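Local coordinates for protein dipicolinate synthase subunit A (Bacillus halodurans, PDB 3D4O) that is subunit A of dipicolinate synthase, which makes the spore compound dipicolinic acid, and is probably an NAD(P)-dependent oxidoreductase, at residues 51-64 with 84-96. Residues are numbered along the deposited sequence; the frame is centred on the assembly and turned at random.
Sequences IDEVDWNTVDAILL and IVLTEEMIEKTPN. With EDO (1,2-ethanediol), chain M.
With CG of Trp56 anti to its carbonyl carbon (chi1 -58°) and the selenomethionine Met90 turned the same way and then extended beyond CG, the indole lies against helix 88-92. Met90 CB sits over one face in a CH-pi contact, 3.8 Å from the centroid of the six-membered ring of Trp56. Its CG follows along NE1 and CZ2, and SE comes in obliquely, a Met-aromatic contact. Val54 CG1 covers the opposite face from within segment 51-64, so the ring is sandwiched. The carbonyl oxygen of Met90 also lies over the ring, near Trp56 CG, while Leu86 CD1 meets Trp56 CH2 at 4.0 Å. Lys93 runs bent beside the pyrrole part, its CE near Trp56 CD1, and its NZ turns back to Glu89 O in a weak hydrogen bond. All this packs helix 88-92 onto the connection into strand 61-63, within the beta-alpha-beta unit completed by strand 99-102 in the Rossmann-like N-terminal domain. Were Trp56 replaced by an alanine, Met90 and Val54 would probably face a gap and the selenomethionine chain would lose the surface that holds it. Earlier in the segment, Ile51 brings CD1 tightly against Ile84 CG2 (3.5 Å) and beside SE of Met90. At the other end backbone meets backbone without a conventional hydrogen bond: Thr94 CA points its hydrogen at Trp56 O, 3.2 Å away and nearly straight at 165°. Thr94 OG1 donates to Ile91 O and is also hydrogen-bonded with Arg118 NE, while Pro95 CD rests on Val59 O.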
ATOM      1  N   ILE C  51     -13.375  32.469  10.278  1.00 39.23           N
ATOM      2  CA  ILE C  51     -14.431  32.603   9.268  1.00 39.08           C
ATOM      3  C   ILE C  51     -15.277  33.830   9.553  1.00 39.31           C
ATOM      4  O   ILE C  51     -15.790  34.481   8.642  1.00 38.63           O
ATOM      5  CB  ILE C  51     -15.299  31.305   9.127  1.00 39.35           C
ATOM      6  CG1 ILE C  51     -15.833  31.209   7.693  1.00 41.33           C
ATOM      7  CG2 ILE C  51     -16.377  31.247  10.197  1.00 37.80           C
ATOM      8  CD1 ILE C  51     -16.545  29.900   7.355  1.00 42.96           C
ATOM      9  N   ASP C  52     -15.364  34.163  10.834  1.00 40.16           N
ATOM     10  CA  ASP C  52     -16.165  35.312  11.303  1.00 40.80           C
ATOM     11  C   ASP C  52     -15.453  36.641  11.059  1.00 40.74           C
ATOM     12  O   ASP C  52     -16.003  37.692  11.351  1.00 39.90           O
ATOM     13  CB  ASP C  52     -16.547  35.169  12.794  1.00 40.78           C
ATOM     14  CG  ASP C  52     -15.348  35.224  13.731  1.00 42.52           C
ATOM     15  OD1 ASP C  52     -14.864  34.142  14.121  1.00 50.66           O
ATOM     16  OD2 ASP C  52     -14.860  36.330  14.052  1.00 46.70           O
ATOM     17  N   GLU C  53     -14.234  36.584  10.528  1.00 40.15           N
ATOM     18  CA  GLU C  53     -13.449  37.819  10.274  1.00 40.68           C
ATOM     19  C   GLU C  53     -13.363  38.128   8.782  1.00 40.27           C
ATOM     20  O   GLU C  53     -12.785  39.129   8.372  1.00 40.31           O
ATOM     21  CB  GLU C  53     -12.014  37.686  10.813  1.00 41.47           C
ATOM     22  CG  GLU C  53     -11.887  37.304  12.283  1.00 42.63           C
ATOM     23  CD  GLU C  53     -10.426  37.287  12.762  1.00 44.35           C
ATOM     24  OE1 GLU C  53      -9.920  38.350  13.169  1.00 47.36           O
ATOM     25  OE2 GLU C  53      -9.797  36.210  12.788  1.00 40.06           O
ATOM     26  N   VAL C  54     -13.944  37.243   7.983  1.00 39.83           N
ATOM     27  CA  VAL C  54     -13.898  37.357   6.509  1.00 39.17           C
ATOM     28  C   VAL C  54     -14.681  38.576   6.039  1.00 38.69           C
ATOM     29  O   VAL C  54     -15.726  38.912   6.589  1.00 37.78           O
ATOM     30  CB  VAL C  54     -14.365  36.034   5.813  1.00 39.22           C
ATOM     31  CG1 VAL C  54     -14.362  36.156   4.292  1.00 39.33           C
ATOM     32  CG2 VAL C  54     -13.463  34.866   6.223  1.00 39.32           C
ATOM     33  N   ASP C  55     -14.112  39.260   5.056  1.00 39.00           N
ATOM     34  CA  ASP C  55     -14.695  40.479   4.453  1.00 39.24           C
ATOM     35  C   ASP C  55     -15.433  40.063   3.197  1.00 39.03           C
ATOM     36  O   ASP C  55     -14.980  40.298   2.067  1.00 39.24           O
ATOM     37  CB  ASP C  55     -13.581  41.481   4.125  1.00 39.46           C
ATOM     38  CG  ASP C  55     -14.088  42.733   3.428  1.00 43.49           C
ATOM     39  OD1 ASP C  55     -15.262  43.120   3.611  1.00 45.56           O
ATOM     40  OD2 ASP C  55     -13.289  43.342   2.691  1.00 50.71           O
ATOM     41  N   TRP C  56     -16.615  39.501   3.422  1.00 38.44           N
ATOM     42  CA  TRP C  56     -17.402  38.848   2.353  1.00 38.00           C
ATOM     43  C   TRP C  56     -17.731  39.694   1.144  1.00 38.37           C
ATOM     44  O   TRP C  56     -17.749  39.181   0.037  1.00 37.59           O
ATOM     45  CB  TRP C  56     -18.699  38.198   2.884  1.00 37.48           C
ATOM     46  CG  TRP C  56     -18.464  37.182   3.952  1.00 36.75           C
ATOM     47  CD1 TRP C  56     -18.662  37.341   5.301  1.00 38.32           C
ATOM     48  CD2 TRP C  56     -17.912  35.879   3.782  1.00 37.55           C
ATOM     49  NE1 TRP C  56     -18.292  36.201   5.972  1.00 36.79           N
ATOM     50  CE2 TRP C  56     -17.830  35.288   5.061  1.00 36.29           C
ATOM     51  CE3 TRP C  56     -17.492  35.144   2.668  1.00 35.76           C
ATOM     52  CZ2 TRP C  56     -17.350  34.000   5.253  1.00 36.23           C
ATOM     53  CZ3 TRP C  56     -17.018  33.864   2.864  1.00 36.92           C
ATOM     54  CH2 TRP C  56     -16.941  33.307   4.145  1.00 34.52           C
ATOM     55  N   ASN C  57     -17.991  40.978   1.350  1.00 40.38           N
ATOM     56  CA  ASN C  57     -18.416  41.845   0.225  1.00 41.17           C
ATOM     57  C   ASN C  57     -17.277  42.282  -0.714  1.00 41.01           C
ATOM     58  O   ASN C  57     -17.486  43.088  -1.619  1.00 41.14           O
ATOM     59  CB  ASN C  57     -19.349  43.009   0.661  1.00 42.28           C
ATOM     60  CG  ASN C  57     -18.731  43.935   1.665  1.00 45.88           C
ATOM     61  OD1 ASN C  57     -17.509  44.011   1.787  1.00 54.31           O
ATOM     62  ND2 ASN C  57     -19.578  44.662   2.400  1.00 48.30           N
ATOM     63  N   THR C  58     -16.093  41.695  -0.533  1.00 40.01           N
ATOM     64  CA  THR C  58     -14.939  42.020  -1.417  1.00 39.26           C
ATOM     65  C   THR C  58     -14.307  40.778  -2.051  1.00 40.15           C
ATOM     66  O   THR C  58     -13.339  40.847  -2.811  1.00 41.25           O
ATOM     67  CB  THR C  58     -13.854  42.835  -0.678  1.00 38.80           C
ATOM     68  OG1 THR C  58     -13.339  42.085   0.430  1.00 38.45           O
ATOM     69  CG2 THR C  58     -14.431  44.153  -0.174  1.00 35.68           C
ATOM     70  N   VAL C  59     -14.921  39.649  -1.753  1.00 39.58           N
ATOM     71  CA  VAL C  59     -14.471  38.324  -2.186  1.00 39.01           C
ATOM     72  C   VAL C  59     -14.975  37.925  -3.562  1.00 39.66           C
ATOM     73  O   VAL C  59     -16.181  37.830  -3.791  1.00 41.91           O
ATOM     74  CB  VAL C  59     -14.942  37.283  -1.166  1.00 38.20           C
ATOM     75  CG1 VAL C  59     -14.698  35.900  -1.666  1.00 36.17           C
ATOM     76  CG2 VAL C  59     -14.271  37.567   0.203  1.00 38.24           C
ATOM     77  N   ASP C  60     -14.047  37.686  -4.475  1.00 38.81           N
ATOM     78  CA  ASP C  60     -14.410  37.320  -5.853  1.00 38.63           C
ATOM     79  C   ASP C  60     -14.635  35.820  -5.954  1.00 38.18           C
ATOM     80  O   ASP C  60     -15.224  35.316  -6.922  1.00 38.12           O
ATOM     81  CB  ASP C  60     -13.321  37.699  -6.869  1.00 39.38           C
ATOM     82  CG  ASP C  60     -12.934  39.178  -6.822  1.00 38.78           C
ATOM     83  OD1 ASP C  60     -13.489  39.980  -7.593  1.00 42.81           O
ATOM     84  OD2 ASP C  60     -12.051  39.536  -6.029  1.00 38.75           O
ATOM     85  N   ALA C  61     -14.140  35.098  -4.959  1.00 36.99           N
ATOM     86  CA  ALA C  61     -14.249  33.643  -4.996  1.00 36.57           C
ATOM     87  C   ALA C  61     -13.964  32.928  -3.697  1.00 36.84           C
ATOM     88  O   ALA C  61     -13.074  33.279  -2.928  1.00 36.33           O
ATOM     89  CB  ALA C  61     -13.360  33.079  -6.092  1.00 35.54           C
ATOM     90  N   ILE C  62     -14.753  31.879  -3.509  1.00 36.82           N
ATOM     91  CA  ILE C  62     -14.660  31.017  -2.349  1.00 36.24           C
ATOM     92  C   ILE C  62     -14.212  29.636  -2.765  1.00 36.31           C
ATOM     93  O   ILE C  62     -14.863  28.982  -3.554  1.00 37.66           O
ATOM     94  CB  ILE C  62     -16.010  30.936  -1.634  1.00 36.77           C
ATOM     95  CG1 ILE C  62     -16.449  32.353  -1.235  1.00 33.14           C
ATOM     96  CG2 ILE C  62     -15.933  29.967  -0.439  1.00 36.10           C
ATOM     97  CD1 ILE C  62     -17.716  32.399  -0.413  1.00 34.86           C
ATOM     98  N   LEU C  63     -13.078  29.216  -2.218  1.00 35.80           N
ATOM     99  CA  LEU C  63     -12.493  27.914  -2.518  1.00 35.63           C
ATOM    100  C   LEU C  63     -12.640  26.986  -1.351  1.00 35.63           C
ATOM    101  O   LEU C  63     -12.041  27.165  -0.283  1.00 34.47           O
ATOM    102  CB  LEU C  63     -11.007  28.027  -2.917  1.00 36.01           C
ATOM    103  CG  LEU C  63     -10.587  28.437  -4.343  1.00 35.95           C
ATOM    104  CD1 LEU C  63     -11.415  29.561  -4.925  1.00 31.50           C
ATOM    105  CD2 LEU C  63      -9.094  28.808  -4.388  1.00 34.52           C
ATOM    106  N   LEU C  64     -13.461  25.977  -1.594  1.00 35.56           N
ATOM    107  CA  LEU C  64     -13.706  24.937  -0.618  1.00 35.76           C
ATOM    108  C   LEU C  64     -12.879  23.710  -0.943  1.00 35.81           C
ATOM    109  O   LEU C  64     -12.396  23.550  -2.072  1.00 35.24           O
ATOM    110  CB  LEU C  64     -15.187  24.562  -0.593  1.00 36.73           C
ATOM    111  CG  LEU C  64     -16.191  25.667  -0.287  1.00 36.27           C
ATOM    112  CD1 LEU C  64     -17.579  25.112  -0.213  1.00 36.01           C
ATOM    113  CD2 LEU C  64     -15.803  26.346   1.028  1.00 35.47           C
ATOM    114  N   ILE C  84     -15.512  24.970  11.471  1.00 44.47           N
ATOM    115  CA  ILE C  84     -15.763  25.986  10.436  1.00 43.16           C
ATOM    116  C   ILE C  84     -17.052  25.691   9.686  1.00 41.75           C
ATOM    117  O   ILE C  84     -17.174  24.694   9.000  1.00 41.38           O
ATOM    118  CB  ILE C  84     -14.562  26.054   9.456  1.00 42.86           C
ATOM    119  CG1 ILE C  84     -13.284  26.376  10.221  1.00 44.81           C
ATOM    120  CG2 ILE C  84     -14.768  27.097   8.376  1.00 40.37           C
ATOM    121  CD1 ILE C  84     -12.041  26.188   9.396  1.00 48.86           C
ATOM    122  N   VAL C  85     -18.035  26.557   9.864  1.00 42.05           N
ATOM    123  CA  VAL C  85     -19.320  26.383   9.192  1.00 41.14           C
ATOM    124  C   VAL C  85     -19.586  27.520   8.240  1.00 40.58           C
ATOM    125  O   VAL C  85     -19.532  28.692   8.608  1.00 41.31           O
ATOM    126  CB  VAL C  85     -20.511  26.230  10.180  1.00 40.99           C
ATOM    127  CG1 VAL C  85     -21.802  26.074   9.405  1.00 38.23           C
ATOM    128  CG2 VAL C  85     -20.307  25.028  11.095  1.00 38.63           C
ATOM    129  N   LEU C  86     -19.847  27.140   6.998  1.00 40.12           N
ATOM    130  CA  LEU C  86     -20.153  28.087   5.934  1.00 40.47           C
ATOM    131  C   LEU C  86     -21.658  28.246   5.831  1.00 41.23           C
ATOM    132  O   LEU C  86     -22.370  27.322   5.459  1.00 41.32           O
ATOM    133  CB  LEU C  86     -19.582  27.611   4.595  1.00 40.40           C
ATOM    134  CG  LEU C  86     -19.741  28.602   3.440  1.00 39.40           C
ATOM    135  CD1 LEU C  86     -19.053  29.929   3.743  1.00 43.01           C
ATOM    136  CD2 LEU C  86     -19.196  28.016   2.174  1.00 42.01           C
ATOM    137  N   THR C  87     -22.127  29.436   6.160  1.00 41.91           N
ATOM    138  CA  THR C  87     -23.556  29.721   6.156  1.00 42.73           C
ATOM    139  C   THR C  87     -24.037  30.450   4.916  1.00 44.31           C
ATOM    140  O   THR C  87     -23.263  30.871   4.062  1.00 45.40           O
ATOM    141  CB  THR C  87     -23.947  30.598   7.345  1.00 42.28           C
ATOM    142  OG1 THR C  87     -23.220  31.819   7.276  1.00 42.73           O
ATOM    143  CG2 THR C  87     -23.646  29.916   8.658  1.00 41.62           C
ATOM    144  N   GLU C  88     -25.353  30.612   4.870  1.00 44.52           N
ATOM    145  CA  GLU C  88     -26.032  31.279   3.754  1.00 44.08           C
ATOM    146  C   GLU C  88     -25.828  32.757   3.905  1.00 43.25           C
ATOM    147  O   GLU C  88     -25.735  33.509   2.929  1.00 43.58           O
ATOM    148  CB  GLU C  88     -27.533  30.975   3.766  1.00 44.78           C
ATOM    149  CG  GLU C  88     -27.846  29.505   3.557  1.00 48.14           C
ATOM    150  CD  GLU C  88     -29.339  29.202   3.565  1.00 53.51           C
ATOM    151  OE1 GLU C  88     -30.161  30.149   3.668  1.00 48.36           O
ATOM    152  OE2 GLU C  88     -29.676  27.995   3.457  1.00 56.97           O
ATOM    153  N   GLU C  89     -25.735  33.144   5.167  1.00 41.89           N
ATOM    154  CA  GLU C  89     -25.605  34.539   5.540  1.00 40.97           C
ATOM    155  C   GLU C  89     -24.296  35.065   5.019  1.00 40.21           C
ATOM    156  O   GLU C  89     -24.213  36.173   4.526  1.00 40.74           O
ATOM    157  CB  GLU C  89     -25.693  34.732   7.064  1.00 40.79           C
HETATM  158  N   MSE C  90     -23.275  34.235   5.104  1.00 39.94           N
HETATM  159  CA  MSE C  90     -21.938  34.623   4.657  1.00 39.00           C
HETATM  160  C   MSE C  90     -21.918  34.791   3.151  1.00 38.65           C
HETATM  161  O   MSE C  90     -21.407  35.759   2.621  1.00 39.71           O
HETATM  162  CB  MSE C  90     -20.911  33.557   5.056  1.00 39.19           C
HETATM  163  CG  MSE C  90     -20.677  33.501   6.550  1.00 39.43           C
HETATM  164 SE   MSE C  90     -19.659  31.946   7.174  0.75 40.29          SE
HETATM  165  CE  MSE C  90     -19.976  32.317   9.086  1.00 32.88           C
ATOM    166  N   ILE C  91     -22.540  33.845   2.479  1.00 39.07           N
ATOM    167  CA  ILE C  91     -22.516  33.776   1.009  1.00 39.23           C
ATOM    168  C   ILE C  91     -23.251  34.925   0.331  1.00 40.21           C
ATOM    169  O   ILE C  91     -22.847  35.372  -0.743  1.00 40.36           O
ATOM    170  CB  ILE C  91     -22.978  32.382   0.533  1.00 39.83           C
ATOM    171  CG1 ILE C  91     -21.935  31.367   1.002  1.00 41.69           C
ATOM    172  CG2 ILE C  91     -23.077  32.291  -0.990  1.00 39.16           C
ATOM    173  CD1 ILE C  91     -22.302  29.934   0.796  1.00 45.27           C
ATOM    174  N   GLU C  92     -24.269  35.455   1.013  1.00 40.79           N
ATOM    175  CA  GLU C  92     -25.116  36.542   0.468  1.00 40.52           C
ATOM    176  C   GLU C  92     -24.423  37.886   0.609  1.00 40.24           C
ATOM    177  O   GLU C  92     -24.842  38.893   0.009  1.00 39.62           O
ATOM    178  CB  GLU C  92     -26.462  36.630   1.198  1.00 41.21           C
ATOM    179  CG  GLU C  92     -26.405  37.505   2.454  1.00 44.64           C
ATOM    180  CD  GLU C  92     -27.559  37.309   3.360  1.00 44.56           C
ATOM    181  OE1 GLU C  92     -28.522  36.624   2.951  1.00 45.73           O
ATOM    182  OE2 GLU C  92     -27.480  37.833   4.489  1.00 44.92           O
ATOM    183  N   LYS C  93     -23.408  37.909   1.470  1.00 40.31           N
ATOM    184  CA  LYS C  93     -22.614  39.118   1.679  1.00 39.95           C
ATOM    185  C   LYS C  93     -21.628  39.270   0.545  1.00 40.31           C
ATOM    186  O   LYS C  93     -21.067  40.336   0.359  1.00 40.53           O
ATOM    187  CB  LYS C  93     -21.856  39.157   3.012  1.00 40.14           C
ATOM    188  CG  LYS C  93     -22.571  39.898   4.153  1.00 42.94           C
ATOM    189  CD  LYS C  93     -23.297  38.988   5.118  1.00 46.49           C
ATOM    190  CE  LYS C  93     -22.305  38.159   5.945  1.00 48.98           C
ATOM    191  NZ  LYS C  93     -22.938  37.178   6.881  1.00 51.17           N
ATOM    192  N   THR C  94     -21.427  38.203  -0.229  1.00 41.32           N
ATOM    193  CA  THR C  94     -20.453  38.249  -1.332  1.00 40.85           C
ATOM    194  C   THR C  94     -20.994  39.076  -2.500  1.00 41.25           C
ATOM    195  O   THR C  94     -22.191  39.356  -2.565  1.00 42.04           O
ATOM    196  CB  THR C  94     -20.016  36.839  -1.808  1.00 40.79           C
ATOM    197  OG1 THR C  94     -21.117  36.153  -2.410  1.00 41.24           O
ATOM    198  CG2 THR C  94     -19.453  36.006  -0.639  1.00 40.04           C
ATOM    199  N   PRO C  95     -20.104  39.536  -3.390  1.00 41.25           N
ATOM    200  CA  PRO C  95     -20.585  40.245  -4.560  1.00 41.00           C
ATOM    201  C   PRO C  95     -21.285  39.292  -5.489  1.00 40.74           C
ATOM    202  O   PRO C  95     -21.081  38.076  -5.431  1.00 41.85           O
ATOM    203  CB  PRO C  95     -19.309  40.785  -5.214  1.00 41.62           C
ATOM    204  CG  PRO C  95     -18.235  40.648  -4.202  1.00 41.78           C
ATOM    205  CD  PRO C  95     -18.636  39.528  -3.316  1.00 41.47           C
ATOM    206  N   ASN C  96     -22.123  39.865  -6.333  1.00 41.29           N
ATOM    207  CA  ASN C  96     -22.940  39.094  -7.277  1.00 41.12           C
ATOM    208  C   ASN C  96     -22.125  38.108  -8.087  1.00 39.92           C
ATOM    209  O   ASN C  96     -22.550  36.984  -8.334  1.00 41.22           O
ATOM    210  CB  ASN C  96     -23.698  40.043  -8.227  1.00 41.24           C
TER
HETATM  211  C1  EDO M 294     -10.420  22.747  -4.977  1.00 30.87           C
HETATM  212  O1  EDO M 294     -10.899  22.149  -3.763  1.00 39.75           O
HETATM  213  C2  EDO M 294     -11.261  23.967  -5.381  1.00 33.15           C
HETATM  214  O2  EDO M 294     -11.400  24.835  -4.250  1.00 29.18           O